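Local coordinates for secretory pathway GDP dissociation inhibitor (PDB 2BCG), which regulates Rab GTPases of the yeast secretory pathway, blocking release of GDP from SEC4 and extracting GDP-bound YPT7 from vacuolar membranes, at residues Ile67-Glu70 against Glu71-Lys75. Numbering follows the deposited sequence. Where two conformers were deposited one is given.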
ATOM      1  N   ILE A  67     -18.435 -20.540   1.859  1.00 28.81           N
ATOM      2  CA  ILE A  67     -19.461 -20.759   0.849  1.00 28.82           C
ATOM      3  C   ILE A  67     -18.850 -21.138  -0.508  1.00 30.06           C
ATOM      4  O   ILE A  67     -17.647 -20.968  -0.731  1.00 30.30           O
ATOM      5  CB  ILE A  67     -20.428 -19.531   0.724  1.00 28.60           C
ATOM      6  CG1 ILE A  67     -19.686 -18.259   0.293  1.00 26.93           C
ATOM      7  CG2 ILE A  67     -21.198 -19.313   2.027  1.00 28.11           C
ATOM      8  CD1 ILE A  67     -20.618 -17.062   0.084  1.00 28.25           C
ATOM      9  N   SER A  68     -19.685 -21.672  -1.398  1.00 30.94           N
ATOM     10  CA  SER A  68     -19.264 -22.050  -2.748  1.00 31.60           C
ATOM     11  C   SER A  68     -18.939 -20.824  -3.587  1.00 32.20           C
ATOM     12  O   SER A  68     -19.412 -19.717  -3.303  1.00 32.52           O
ATOM     13  CB  SER A  68     -20.372 -22.853  -3.448  1.00 31.09           C
ATOM     14  OG  SER A  68     -21.484 -22.022  -3.754  1.00 30.70           O
ATOM     15  N   LYS A  69     -18.145 -21.031  -4.636  1.00 32.90           N
ATOM     16  CA  LYS A  69     -17.877 -19.996  -5.618  1.00 33.71           C
ATOM     17  C   LYS A  69     -19.160 -19.406  -6.197  1.00 33.24           C
ATOM     18  O   LYS A  69     -19.266 -18.191  -6.343  1.00 33.23           O
ATOM     19  CB  LYS A  69     -16.993 -20.548  -6.746  1.00 33.97           C
ATOM     20  CG  LYS A  69     -16.336 -19.460  -7.589  1.00 34.61           C
ATOM     21  CD  LYS A  69     -15.478 -20.041  -8.712  1.00 35.88           C
ATOM     22  CE  LYS A  69     -16.320 -20.390  -9.939  1.00 37.57           C
ATOM     23  NZ  LYS A  69     -17.036 -19.213 -10.524  1.00 42.83           N
ATOM     24  N   GLU A  70     -20.135 -20.262  -6.519  1.00 32.85           N
ATOM     25  CA  GLU A  70     -21.389 -19.814  -7.148  1.00 32.80           C
ATOM     26  C   GLU A  70     -22.248 -18.967  -6.216  1.00 32.08           C
ATOM     27  O   GLU A  70     -22.800 -17.956  -6.652  1.00 32.32           O
ATOM     28  CB  GLU A  70     -22.209 -20.988  -7.713  0.60 33.08           C
ATOM     29  CG  GLU A  70     -21.562 -21.686  -8.908  0.60 33.75           C
ATOM     30  CD  GLU A  70     -20.285 -22.423  -8.534  0.60 34.85           C
ATOM     31  OE1 GLU A  70     -20.209 -22.940  -7.399  0.60 33.88           O
ATOM     32  OE2 GLU A  70     -19.358 -22.484  -9.374  0.60 35.50           O
ATOM     33  N   GLU A  71     -22.382 -19.383  -4.953  1.00 31.27           N
ATOM     34  CA  GLU A  71     -23.117 -18.579  -3.974  1.00 31.04           C
ATOM     35  C   GLU A  71     -22.424 -17.226  -3.738  1.00 29.71           C
ATOM     36  O   GLU A  71     -23.079 -16.177  -3.724  1.00 29.54           O
ATOM     37  CB  GLU A  71     -23.287 -19.315  -2.649  1.00 30.36           C
ATOM     38  CG  GLU A  71     -24.131 -18.516  -1.636  1.00 32.26           C
ATOM     39  CD  GLU A  71     -24.393 -19.241  -0.316  1.00 32.44           C
ATOM     40  OE1 GLU A  71     -24.819 -18.559   0.641  1.00 37.06           O
ATOM     41  OE2 GLU A  71     -24.179 -20.475  -0.214  1.00 37.11           O
ATOM     42  N   ARG A  72     -21.105 -17.274  -3.558  1.00 29.29           N
ATOM     43  CA  ARG A  72     -20.299 -16.070  -3.322  1.00 28.71           C
ATOM     44  C   ARG A  72     -20.452 -15.081  -4.472  1.00 28.79           C
ATOM     45  O   ARG A  72     -20.725 -13.902  -4.249  1.00 27.66           O
ATOM     46  CB  ARG A  72     -18.828 -16.457  -3.114  0.70 28.50           C
ATOM     47  CG  ARG A  72     -17.948 -15.347  -2.496  0.70 29.12           C
ATOM     48  CD  ARG A  72     -16.487 -15.784  -2.350  0.70 28.57           C
ATOM     49  NE  ARG A  72     -15.905 -16.180  -3.633  0.70 27.62           N
ATOM     50  CZ  ARG A  72     -15.396 -17.380  -3.903  0.70 28.71           C
ATOM     51  NH1 ARG A  72     -15.361 -18.337  -2.977  0.70 29.91           N
ATOM     52  NH2 ARG A  72     -14.903 -17.612  -5.108  0.70 28.23           N
ATOM     53  N   GLU A  73     -20.307 -15.574  -5.705  1.00 29.48           N
ATOM     54  CA  GLU A  73     -20.405 -14.697  -6.870  1.00 31.00           C
ATOM     55  C   GLU A  73     -21.807 -14.131  -7.063  1.00 30.29           C
ATOM     56  O   GLU A  73     -21.957 -12.959  -7.400  1.00 29.84           O
ATOM     57  CB  GLU A  73     -19.838 -15.359  -8.136  1.00 30.71           C
ATOM     58  CG  GLU A  73     -18.349 -15.724  -7.964  1.00 32.98           C
ATOM     59  CD  GLU A  73     -17.647 -16.157  -9.245  1.00 33.93           C
ATOM     60  OE1 GLU A  73     -16.397 -16.032  -9.296  1.00 37.86           O
ATOM     61  OE2 GLU A  73     -18.332 -16.625 -10.184  1.00 39.45           O
ATOM     62  N   SER A  74     -22.841 -14.933  -6.818  1.00 30.69           N
ATOM     63  CA  SER A  74     -24.197 -14.404  -6.946  1.00 30.71           C
ATOM     64  C   SER A  74     -24.498 -13.291  -5.936  1.00 29.57           C
ATOM     65  O   SER A  74     -25.176 -12.312  -6.265  1.00 29.84           O
ATOM     66  CB  SER A  74     -25.253 -15.524  -6.886  1.00 31.18           C
ATOM     67  OG  SER A  74     -25.233 -16.180  -5.631  1.00 34.23           O
ATOM     68  N   LYS A  75     -23.954 -13.415  -4.720  1.00 28.12           N
ATOM     69  CA  LYS A  75     -24.181 -12.433  -3.657  1.00 27.30           C
ATOM     70  C   LYS A  75     -23.253 -11.219  -3.788  1.00 25.35           C
ATOM     71  O   LYS A  75     -23.657 -10.075  -3.547  1.00 24.26           O
ATOM     72  CB  LYS A  75     -23.962 -13.116  -2.304  0.50 27.34           C
ATOM     73  CG  LYS A  75     -24.777 -12.578  -1.157  0.50 28.35           C
ATOM     74  CD  LYS A  75     -24.715 -13.515   0.053  0.50 28.24           C
ATOM     75  CE  LYS A  75     -25.648 -14.720  -0.103  0.50 30.38           C
ATOM     76  NZ  LYS A  75     -26.064 -15.302   1.212  0.50 29.62           N
TER
HETATM   77  O   HOH W   1     -15.954 -18.778  -0.213  1.00 30.16           O
HETATM   78  O   HOH W   2     -22.412 -22.534  -0.484  1.00 33.61           O
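E71 N donates to the hydroxyl of S68, 3.0 Å from N to OG and nearly straight at 166°, the S68 side chain standing in for the carbonyl that the first N-H groups of a helix have no preceding turn to supply. The E71 chain, with CG anti to its own N (chi1 -177°), runs back past I67, whose CG2 lies 3.9 Å from OE2. A water then joins that OE2 to S68 N, and K75 NZ pairs with OE1. R72 N opens the regular helical bonding on S68 O (3.0 Å), while I67 CD1 packs 3.6 Å from R72 CA. The R72 guanidinium lays one face over K69 CA, and at its edge a second water links NH1 to I67 O. E73 N binds K69 O, and E73 OE2 lies 2.9 Å from K69 NZ, a salt bridge whose hydrogen bond is weak, reached by the bent end of the lysine. With alanine at E73 the K69 ammonium would probably lose this mate, and the end of the lysine chain would be freer to turn. S74 N continues the pattern on E70 O, 3.0 Å away. S68 is thus a classic serine N-cap, starting the surface helix 69-76 beside helix 55-62, which I67 and R72 touch.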